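Local coordinates for protein (CD58) (Homo sapiens, PDB 1CCZ) that binds CD2, an adhesion receptor on T cells, through its N-terminal immunoglobulin-like domain, as the cell-surface adhesion ligand known as lymphocyte function-associated antigen 3, at residues L67-Y75 with M86-E94; G117-G127 with N145-N156. One frame throughout, in Å; residues are numbered along the deposited sequence. Where two conformers were deposited one is given.

Contact 1: L67-Y75 with M86-E94; sequences LTSSDEDEY and MKFFLYVLE
The carboxylate oxygen OE1 of E72 is gripped twice: the backbone N of V92 donates to it at 3.0 Å, arriving on the anti side and 30° out of the carboxylate plane, and a water donates from 2.7 Å. The same water also donates to V92 O, so the glutamate takes over the pairing of V92 where the strand partner has already turned away. An extended chain suits the task. With CG anti to the backbone N (chi1 176°), E72 passes across L90 O and Y91 CA, and its other oxygen, OE2, lies at the edge of the Y91 ring, 3.5 Å from CD1. Beyond E72 the backbones pair as antiparallel strands, D73 with L90 and Y75 with F88 each exchanging two N-H...O bonds; the shortest runs from Y75 N to F88 O at 2.7 Å. These are the F and G strands of a V-type immunoglobulin domain, and Y75 makes the tyrosine corner of that fold: its hydroxyl donates to D71 O on a lone pair, in the carbonyl plane. D71, whose OD2 accepts from T68 N above the carboxylate plane, also forms a salt bridge with R52, fixing the turn before the strand. Branched apolar side chains fill the space beneath it. L90, its CG turned away from its own N (chi1 167°), brings CD2 to 3.4 Å from D71 O, with Y75 CE1 and L67 CD2 each also close to that methyl. V92 spreads its two methyls under the turn, CG2 lying 3.5 Å from T68 O and CG1 near L67 CB. F15 meets the rings of Y75 and F88, while at the strand's start D73 OD1 accepts from E74 N, its OD2 being paired with K30.

Contact 2: G117-G127 with N145-N156; sequences GTDVELKLYQG and NLRAPFKCKAVN
Main-chain pairing between G117-G127 and N145-N156 is regular: E121 with V155, K123 with K153 and Y125 with K151 are hydrogen-bonded antiparallel pairs, the tightest bonds being Y125 N to K151 O and K151 N to Y125 O, both 2.7 Å. In this C2-set immunoglobulin domain they are strands C and F.

Side-chain amides hold the two ends. Q126, extended with CG anti to its N (chi1 172°), reaches past the strand so that NE2 donates to N145 O at 2.8 Å and, almost straight, to A148 O at 3.1 Å; both acceptors lie in or near the amide plane, which fixes its rotation. Two waters donate to OE1, one of them also accepting from N145 ND2. N145 OD1 in turn receives R147 N, an Asx turn that shapes the loop. At the opposite end N156 ND2 gives a hydrogen bond to T118 O on a lone pair, and another to E94 O, while its OD1 accepts from V158 N.

Apolar contacts occupy the inner face. The Q126 chain lies over one face of the F150 ring, the amide inclined 31° to it. L124 CD1 comes to F150 CD1 and C152 CB, while L122 CD2 touches A154 CB at 3.7 Å; small A154 lets the leucine approach. C152 carries the disulfide to C112 that joins the two sheets.

Charged and aromatic groups share the other face. The long K151 chain, bent only at its end, sets NZ 4.9 Å from the Y125 ring centroid, an off-centre cation-pi contact, and K123 NZ salt-bridges E121 OE2. V155 CG1 packs on the aliphatic CD of K123.

With oily groups inward, lysines outward and an amide satisfied at each end, the strand pair can border core and solvent at once.

Overall arrangement
The two contacts come in series along the chain, contact 1 closing before contact 2 opens, with centres about 28 Å apart. Each belongs to a different sheet and a different immunoglobulin-like domain: contact 1 joins neighbouring strands 73-78 and 86-93 of the N-terminal mixed sheet, contact 2 the central strands 121-126 and 150-156 of the four-stranded sheet in the second domain. They meet at the domain junction, where the backbone N and O of E94, just beyond strand 86-93, hydrogen-bond to the side chains of T118 and N156, and L93 packs on the same pair. The last strand of the first domain thus runs directly into the connection that ties both together, consistent with an elongated molecule presenting its N-terminal domain to CD2.

Contact 1: L67-Y75 with M86-E94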
loop_
_atom_site.group_PDB
_atom_site.type_symbol
_atom_site.label_atom_id
_atom_site.label_comp_id
_atom_site.label_asym_id
_atom_site.label_seq_id
_atom_site.Cartn_x
_atom_site.Cartn_y
_atom_site.Cartn_z
ATOM N N LEU A 67 -3.681 -11.156 -1.427
ATOM C CA LEU A 67 -4.486 -10.073 -0.883
ATOM C C LEU A 67 -5.563 -9.556 -1.811
ATOM O O LEU A 67 -5.372 -9.488 -3.020
ATOM C CB LEU A 67 -3.578 -8.918 -0.459
ATOM C CG LEU A 67 -2.639 -9.233 0.710
ATOM C CD1 LEU A 67 -1.664 -8.095 0.925
ATOM C CD2 LEU A 67 -3.470 -9.457 1.966
ATOM N N THR A 68 -6.702 -9.203 -1.230
ATOM C CA THR A 68 -7.831 -8.656 -1.965
ATOM C C THR A 68 -8.267 -7.460 -1.131
ATOM O O THR A 68 -7.947 -7.390 0.053
ATOM C CB THR A 68 -9.009 -9.672 -2.093
ATOM O OG1 THR A 68 -10.195 -8.985 -2.494
ATOM C CG2 THR A 68 -9.291 -10.352 -0.768
ATOM N N SER A 69 -8.978 -6.521 -1.743
ATOM C CA SER A 69 -9.424 -5.314 -1.048
ATOM C C SER A 69 -10.204 -5.588 0.220
ATOM O O SER A 69 -10.083 -4.847 1.197
ATOM C CB SER A 69 -10.288 -4.454 -1.970
ATOM O OG SER A 69 -10.477 -5.121 -3.202
ATOM N N SER A 70 -11.025 -6.635 0.202
ATOM C CA SER A 70 -11.828 -6.976 1.369
ATOM C C SER A 70 -10.920 -7.271 2.569
ATOM O O SER A 70 -11.347 -7.170 3.723
ATOM C CB SER A 70 -12.721 -8.179 1.057
ATOM O OG SER A 70 -12.085 -9.062 0.150
ATOM N N ASP A 71 -9.661 -7.609 2.286
ATOM C CA ASP A 71 -8.684 -7.899 3.332
ATOM C C ASP A 71 -8.240 -6.679 4.109
ATOM O O ASP A 71 -7.596 -6.804 5.150
ATOM C CB ASP A 71 -7.452 -8.556 2.741
ATOM C CG ASP A 71 -7.719 -9.951 2.290
ATOM O OD1 ASP A 71 -8.712 -10.546 2.759
ATOM O OD2 ASP A 71 -6.939 -10.452 1.467
ATOM N N GLU A 72 -8.556 -5.498 3.598
ATOM C CA GLU A 72 -8.181 -4.269 4.288
ATOM C C GLU A 72 -9.001 -4.199 5.564
ATOM O O GLU A 72 -10.234 -4.169 5.523
ATOM C CB GLU A 72 -8.489 -3.049 3.434
ATOM C CG GLU A 72 -8.208 -1.760 4.161
ATOM C CD GLU A 72 -7.979 -0.610 3.210
ATOM O OE1 GLU A 72 -7.328 -0.821 2.166
ATOM O OE2 GLU A 72 -8.452 0.504 3.511
ATOM N N ASP A 73 -8.325 -4.142 6.698
ATOM C CA ASP A 73 -9.057 -4.151 7.949
ATOM C C ASP A 73 -8.091 -4.149 9.108
ATOM O O ASP A 73 -6.870 -4.127 8.928
ATOM C CB ASP A 73 -9.882 -5.438 8.014
ATOM C CG ASP A 73 -11.251 -5.223 8.568
ATOM O OD1 ASP A 73 -11.421 -4.300 9.393
ATOM O OD2 ASP A 73 -12.160 -5.985 8.176
ATOM N N GLU A 74 -8.652 -4.165 10.309
ATOM C CA GLU A 74 -7.840 -4.251 11.495
ATOM C C GLU A 74 -7.821 -5.726 11.884
ATOM O O GLU A 74 -8.852 -6.399 11.828
ATOM C CB GLU A 74 -8.438 -3.455 12.628
ATOM C CG GLU A 74 -7.405 -3.167 13.682
ATOM C CD GLU A 74 -7.965 -3.215 15.070
ATOM O OE1 GLU A 74 -9.178 -3.471 15.226
ATOM O OE2 GLU A 74 -7.178 -2.995 16.010
ATOM N N TYR A 75 -6.645 -6.220 12.255
ATOM C CA TYR A 75 -6.466 -7.607 12.659
ATOM C C TYR A 75 -5.863 -7.573 14.048
ATOM O O TYR A 75 -5.036 -6.704 14.364
ATOM C CB TYR A 75 -5.515 -8.344 11.717
ATOM C CG TYR A 75 -6.065 -8.583 10.330
ATOM C CD1 TYR A 75 -6.229 -7.519 9.425
ATOM C CD2 TYR A 75 -6.413 -9.870 9.910
ATOM C CE1 TYR A 75 -6.724 -7.734 8.130
ATOM C CE2 TYR A 75 -6.908 -10.097 8.621
ATOM C CZ TYR A 75 -7.057 -9.020 7.739
ATOM O OH TYR A 75 -7.515 -9.244 6.466
ATOM N N MET A 86 -2.305 -7.014 20.197
ATOM C CA MET A 86 -1.396 -6.965 19.066
ATOM C C MET A 86 -2.367 -6.627 17.954
ATOM O O MET A 86 -3.110 -7.491 17.468
ATOM C CB MET A 86 -0.744 -8.312 18.823
ATOM C CG MET A 86 0.232 -8.699 19.899
ATOM S SD MET A 86 1.895 -8.100 19.584
ATOM C CE MET A 86 1.902 -7.904 17.824
ATOM N N LYS A 87 -2.400 -5.341 17.609
ATOM C CA LYS A 87 -3.291 -4.832 16.575
ATOM C C LYS A 87 -2.500 -4.436 15.350
ATOM O O LYS A 87 -1.421 -3.858 15.460
ATOM C CB LYS A 87 -4.065 -3.621 17.091
ATOM C CG LYS A 87 -5.347 -3.972 17.831
ATOM C CD LYS A 87 -5.464 -3.201 19.149
ATOM C CE LYS A 87 -6.081 -1.807 18.949
ATOM N NZ LYS A 87 -5.072 -0.694 18.730
ATOM N N PHE A 88 -3.039 -4.772 14.181
ATOM C CA PHE A 88 -2.397 -4.450 12.914
ATOM C C PHE A 88 -3.470 -3.940 11.981
ATOM O O PHE A 88 -4.488 -4.616 11.811
ATOM C CB PHE A 88 -1.785 -5.698 12.271
ATOM C CG PHE A 88 -0.619 -6.261 13.015
ATOM C CD1 PHE A 88 -0.811 -7.064 14.139
ATOM C CD2 PHE A 88 0.679 -6.006 12.589
ATOM C CE1 PHE A 88 0.278 -7.605 14.827
ATOM C CE2 PHE A 88 1.781 -6.544 13.267
ATOM C CZ PHE A 88 1.579 -7.345 14.388
ATOM N N PHE A 89 -3.298 -2.744 11.408
ATOM C CA PHE A 89 -4.291 -2.299 10.434
ATOM C C PHE A 89 -3.630 -2.431 9.069
ATOM O O PHE A 89 -2.584 -1.839 8.781
ATOM C CB PHE A 89 -4.856 -0.876 10.693
ATOM C CG PHE A 89 -4.914 -0.532 12.178
ATOM C CD1 PHE A 89 -3.756 -0.533 12.937
ATOM C CD2 PHE A 89 -6.127 -0.353 12.839
ATOM C CE1 PHE A 89 -3.807 -0.382 14.308
ATOM C CE2 PHE A 89 -6.182 -0.201 14.206
ATOM C CZ PHE A 89 -5.022 -0.221 14.943
ATOM N N LEU A 90 -4.231 -3.298 8.270
ATOM C CA LEU A 90 -3.744 -3.609 6.949
ATOM C C LEU A 90 -4.513 -2.843 5.885
ATOM O O LEU A 90 -5.747 -2.839 5.876
ATOM C CB LEU A 90 -3.886 -5.118 6.699
ATOM C CG LEU A 90 -3.707 -5.609 5.255
ATOM C CD1 LEU A 90 -2.236 -5.507 4.878
ATOM C CD2 LEU A 90 -4.214 -7.047 5.104
ATOM N N TYR A 91 -3.772 -2.179 5.002
ATOM C CA TYR A 91 -4.377 -1.471 3.882
ATOM C C TYR A 91 -3.914 -2.247 2.655
ATOM O O TYR A 91 -2.753 -2.663 2.581
ATOM C CB TYR A 91 -3.883 -0.030 3.828
ATOM C CG TYR A 91 -4.207 0.731 5.079
ATOM C CD1 TYR A 91 -5.476 1.280 5.265
ATOM C CD2 TYR A 91 -3.276 0.837 6.120
ATOM C CE1 TYR A 91 -5.827 1.914 6.467
ATOM C CE2 TYR A 91 -3.610 1.469 7.334
ATOM C CZ TYR A 91 -4.895 2.003 7.503
ATOM O OH TYR A 91 -5.272 2.589 8.707
ATOM N N VAL A 92 -4.828 -2.479 1.717
ATOM C CA VAL A 92 -4.506 -3.210 0.490
ATOM C C VAL A 92 -4.579 -2.229 -0.682
ATOM O O VAL A 92 -5.649 -1.708 -1.023
ATOM C CB VAL A 92 -5.485 -4.364 0.256
ATOM C CG1 VAL A 92 -5.171 -5.044 -1.061
ATOM C CG2 VAL A 92 -5.403 -5.357 1.429
ATOM N N LEU A 93 -3.428 -1.984 -1.294
ATOM C CA LEU A 93 -3.353 -1.022 -2.370
ATOM C C LEU A 93 -3.048 -1.613 -3.717
ATOM O O LEU A 93 -2.338 -2.608 -3.857
ATOM C CB LEU A 93 -2.281 0.029 -2.048
ATOM C CG LEU A 93 -2.547 0.978 -0.878
ATOM C CD1 LEU A 93 -2.087 0.337 0.391
ATOM C CD2 LEU A 93 -1.797 2.257 -1.079
ATOM N N GLU A 94 -3.600 -0.975 -4.727
ATOM C CA GLU A 94 -3.330 -1.369 -6.082
ATOM C C GLU A 94 -2.109 -0.484 -6.489
ATOM O O GLU A 94 -1.996 0.678 -6.078
ATOM C CB GLU A 94 -4.601 -1.113 -6.880
ATOM C CG GLU A 94 -4.450 -0.577 -8.255
ATOM C CD GLU A 94 -5.808 -0.194 -8.813
ATOM O OE1 GLU A 94 -6.804 -0.785 -8.320
ATOM O OE2 GLU A 94 -5.887 0.684 -9.710
HETATM O O HOH W 1 -6.928 0.746 0.003
#

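Contact 2: G117-G127 with N145-N156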
loop_
_atom_site.group_PDB
_atom_site.type_symbol
_atom_site.label_atom_id
_atom_site.label_comp_id
_atom_site.label_asym_id
_atom_site.label_seq_id
_atom_site.Cartn_x
_atom_site.Cartn_y
_atom_site.Cartn_z
ATOM N N GLY A 117 -3.915 2.801 -9.403
ATOM C CA GLY A 117 -3.329 3.105 -8.115
ATOM C C GLY A 117 -4.345 3.505 -7.067
ATOM O O GLY A 117 -5.341 4.173 -7.374
ATOM N N THR A 118 -4.088 3.082 -5.829
ATOM C CA THR A 118 -4.942 3.413 -4.698
ATOM C C THR A 118 -4.258 4.546 -3.903
ATOM O O THR A 118 -3.049 4.494 -3.681
ATOM C CB THR A 118 -5.124 2.190 -3.747
ATOM O OG1 THR A 118 -5.522 1.040 -4.489
ATOM C CG2 THR A 118 -6.193 2.473 -2.739
ATOM N N ASP A 119 -5.022 5.547 -3.470
ATOM C CA ASP A 119 -4.475 6.670 -2.684
ATOM C C ASP A 119 -3.178 7.183 -3.285
ATOM O O ASP A 119 -2.122 7.230 -2.647
ATOM C CB ASP A 119 -4.217 6.265 -1.227
ATOM C CG ASP A 119 -4.477 7.407 -0.251
ATOM O OD1 ASP A 119 -5.152 8.397 -0.626
ATOM O OD2 ASP A 119 -4.003 7.307 0.896
ATOM N N VAL A 120 -3.289 7.578 -4.535
ATOM C CA VAL A 120 -2.169 8.059 -5.291
ATOM C C VAL A 120 -1.930 9.555 -5.092
ATOM O O VAL A 120 -2.852 10.339 -4.881
ATOM C CB VAL A 120 -2.423 7.774 -6.795
ATOM C CG1 VAL A 120 -1.305 8.342 -7.662
ATOM C CG2 VAL A 120 -2.558 6.285 -7.004
ATOM N N GLU A 121 -0.663 9.924 -5.167
ATOM C CA GLU A 121 -0.243 11.303 -5.094
ATOM C C GLU A 121 0.607 11.499 -6.361
ATOM O O GLU A 121 1.434 10.649 -6.693
ATOM C CB GLU A 121 0.625 11.513 -3.863
ATOM C CG GLU A 121 0.969 12.942 -3.590
ATOM C CD GLU A 121 1.567 13.130 -2.203
ATOM O OE1 GLU A 121 0.804 13.047 -1.196
ATOM O OE2 GLU A 121 2.799 13.355 -2.128
ATOM N N LEU A 122 0.387 12.593 -7.076
ATOM C CA LEU A 122 1.180 12.910 -8.258
ATOM C C LEU A 122 2.146 14.009 -7.804
ATOM O O LEU A 122 1.746 14.943 -7.088
ATOM C CB LEU A 122 0.285 13.437 -9.381
ATOM C CG LEU A 122 -0.586 12.385 -10.081
ATOM C CD1 LEU A 122 -1.434 13.069 -11.148
ATOM C CD2 LEU A 122 0.296 11.287 -10.695
ATOM N N LYS A 123 3.413 13.894 -8.192
ATOM C CA LYS A 123 4.417 14.884 -7.825
ATOM C C LYS A 123 5.064 15.399 -9.105
ATOM O O LYS A 123 5.454 14.604 -9.962
ATOM C CB LYS A 123 5.457 14.237 -6.933
ATOM C CG LYS A 123 4.859 13.671 -5.677
ATOM C CD LYS A 123 5.911 12.933 -4.910
ATOM C CE LYS A 123 6.128 13.567 -3.556
ATOM N NZ LYS A 123 5.463 12.794 -2.445
ATOM N N LEU A 124 5.165 16.719 -9.250
ATOM C CA LEU A 124 5.747 17.298 -10.456
ATOM C C LEU A 124 7.084 17.984 -10.201
ATOM O O LEU A 124 7.255 18.697 -9.204
ATOM C CB LEU A 124 4.772 18.291 -11.074
ATOM C CG LEU A 124 5.137 18.873 -12.438
ATOM C CD1 LEU A 124 5.097 17.805 -13.506
ATOM C CD2 LEU A 124 4.164 19.991 -12.765
ATOM N N TYR A 125 8.030 17.753 -11.112
ATOM C CA TYR A 125 9.369 18.342 -11.041
ATOM C C TYR A 125 9.777 18.950 -12.381
ATOM O O TYR A 125 9.349 18.489 -13.433
ATOM C CB TYR A 125 10.403 17.281 -10.672
ATOM C CG TYR A 125 10.050 16.475 -9.454
ATOM C CD1 TYR A 125 9.143 15.416 -9.533
ATOM C CD2 TYR A 125 10.647 16.744 -8.220
ATOM C CE1 TYR A 125 8.843 14.632 -8.407
ATOM C CE2 TYR A 125 10.357 15.976 -7.089
ATOM C CZ TYR A 125 9.459 14.920 -7.194
ATOM O OH TYR A 125 9.196 14.140 -6.097
ATOM N N GLN A 126 10.569 20.011 -12.341
ATOM C CA GLN A 126 11.083 20.616 -13.571
ATOM C C GLN A 126 12.519 20.878 -13.194
ATOM O O GLN A 126 12.797 21.680 -12.301
ATOM C CB GLN A 126 10.401 21.920 -13.945
ATOM C CG GLN A 126 11.108 22.578 -15.118
ATOM C CD GLN A 126 10.292 23.665 -15.743
ATOM O OE1 GLN A 126 9.676 24.464 -15.042
ATOM N NE2 GLN A 126 10.271 23.714 -17.069
ATOM N N GLY A 127 13.436 20.184 -13.856
ATOM C CA GLY A 127 14.823 20.328 -13.492
ATOM C C GLY A 127 14.940 19.618 -12.157
ATOM O O GLY A 127 14.353 18.546 -11.954
ATOM N N ASN A 145 8.447 28.651 -17.259
ATOM C CA ASN A 145 9.576 28.477 -18.166
ATOM C C ASN A 145 9.705 27.033 -18.652
ATOM O O ASN A 145 9.119 26.114 -18.068
ATOM C CB ASN A 145 10.870 28.878 -17.477
ATOM C CG ASN A 145 11.372 27.820 -16.544
ATOM O OD1 ASN A 145 12.106 26.928 -16.949
ATOM N ND2 ASN A 145 10.976 27.905 -15.280
ATOM N N LEU A 146 10.482 26.844 -19.720
ATOM C CA LEU A 146 10.701 25.524 -20.290
ATOM C C LEU A 146 12.189 25.237 -20.415
ATOM O O LEU A 146 12.638 24.631 -21.378
ATOM C CB LEU A 146 10.011 25.422 -21.651
ATOM C CG LEU A 146 8.481 25.535 -21.555
ATOM C CD1 LEU A 146 7.879 25.482 -22.935
ATOM C CD2 LEU A 146 7.918 24.415 -20.697
ATOM N N ARG A 147 12.953 25.666 -19.425
ATOM C CA ARG A 147 14.393 25.451 -19.440
ATOM C C ARG A 147 14.798 24.002 -19.153
ATOM O O ARG A 147 15.939 23.608 -19.390
ATOM C CB ARG A 147 15.067 26.375 -18.424
ATOM C CG ARG A 147 15.001 27.854 -18.776
ATOM C CD ARG A 147 15.929 28.653 -17.865
ATOM N NE ARG A 147 15.459 28.680 -16.477
ATOM C CZ ARG A 147 14.518 29.510 -16.019
ATOM N NH1 ARG A 147 13.935 30.391 -16.832
ATOM N NH2 ARG A 147 14.150 29.453 -14.742
ATOM N N ALA A 148 13.876 23.213 -18.614
ATOM C CA ALA A 148 14.167 21.815 -18.325
ATOM C C ALA A 148 12.913 20.983 -18.559
ATOM O O ALA A 148 11.808 21.508 -18.574
ATOM C CB ALA A 148 14.628 21.660 -16.893
ATOM N N PRO A 149 13.078 19.680 -18.807
ATOM C CA PRO A 149 11.890 18.849 -19.020
ATOM C C PRO A 149 11.123 18.691 -17.705
ATOM O O PRO A 149 11.627 19.028 -16.639
ATOM C CB PRO A 149 12.455 17.515 -19.512
ATOM C CG PRO A 149 13.872 17.502 -19.077
ATOM C CD PRO A 149 14.333 18.925 -18.953
ATOM N N PHE A 150 9.896 18.191 -17.788
ATOM C CA PHE A 150 9.085 17.972 -16.599
ATOM C C PHE A 150 9.087 16.498 -16.228
ATOM O O PHE A 150 9.089 15.630 -17.102
ATOM C CB PHE A 150 7.657 18.403 -16.865
ATOM C CG PHE A 150 7.486 19.877 -16.923
ATOM C CD1 PHE A 150 7.318 20.611 -15.757
ATOM C CD2 PHE A 150 7.495 20.538 -18.147
ATOM C CE1 PHE A 150 7.158 21.991 -15.803
ATOM C CE2 PHE A 150 7.335 21.926 -18.211
ATOM C CZ PHE A 150 7.167 22.653 -17.032
ATOM N N LYS A 151 9.110 16.213 -14.935
ATOM C CA LYS A 151 9.055 14.841 -14.483
ATOM C C LYS A 151 7.844 14.762 -13.582
ATOM O O LYS A 151 7.647 15.611 -12.697
ATOM C CB LYS A 151 10.284 14.450 -13.690
ATOM C CG LYS A 151 10.188 13.070 -13.066
ATOM C CD LYS A 151 11.554 12.676 -12.551
ATOM C CE LYS A 151 11.518 11.367 -11.791
ATOM N NZ LYS A 151 11.396 11.570 -10.318
ATOM N N CYS A 152 7.010 13.763 -13.840
ATOM C CA CYS A 152 5.830 13.546 -13.028
ATOM C C CYS A 152 5.952 12.177 -12.424
ATOM O O CYS A 152 6.240 11.196 -13.115
ATOM C CB CYS A 152 4.569 13.621 -13.855
ATOM S SG CYS A 152 3.119 13.459 -12.781
ATOM N N LYS A 153 5.764 12.110 -11.121
ATOM C CA LYS A 153 5.861 10.851 -10.424
ATOM C C LYS A 153 4.522 10.501 -9.781
ATOM O O LYS A 153 3.871 11.348 -9.176
ATOM C CB LYS A 153 6.937 10.962 -9.364
ATOM C CG LYS A 153 7.123 9.722 -8.561
ATOM C CD LYS A 153 8.019 9.999 -7.371
ATOM C CE LYS A 153 9.358 10.568 -7.818
ATOM N NZ LYS A 153 10.382 10.427 -6.733
ATOM N N ALA A 154 4.080 9.264 -9.961
ATOM C CA ALA A 154 2.846 8.807 -9.317
ATOM C C ALA A 154 3.346 7.896 -8.199
ATOM O O ALA A 154 4.137 6.976 -8.433
ATOM C CB ALA A 154 1.981 8.023 -10.280
ATOM N N VAL A 155 2.915 8.161 -6.973
ATOM C CA VAL A 155 3.372 7.346 -5.863
ATOM C C VAL A 155 2.288 7.057 -4.807
ATOM O O VAL A 155 1.367 7.845 -4.582
ATOM C CB VAL A 155 4.621 8.028 -5.194
ATOM C CG1 VAL A 155 4.345 9.480 -4.970
ATOM C CG2 VAL A 155 4.976 7.352 -3.881
ATOM N N ASN A 156 2.370 5.875 -4.221
ATOM C CA ASN A 156 1.478 5.494 -3.131
ATOM C C ASN A 156 2.326 4.622 -2.220
ATOM O O ASN A 156 3.508 4.368 -2.503
ATOM C CB ASN A 156 0.187 4.792 -3.611
ATOM C CG ASN A 156 0.419 3.413 -4.212
ATOM O OD1 ASN A 156 1.483 2.816 -4.073
ATOM N ND2 ASN A 156 -0.599 2.902 -4.886
HETATM O O HOH W 2 7.858 26.309 -14.913
HETATM O O HOH W 3 10.897 25.878 -13.085
HETATM O O HOH W 4 13.634 17.655 -15.317
#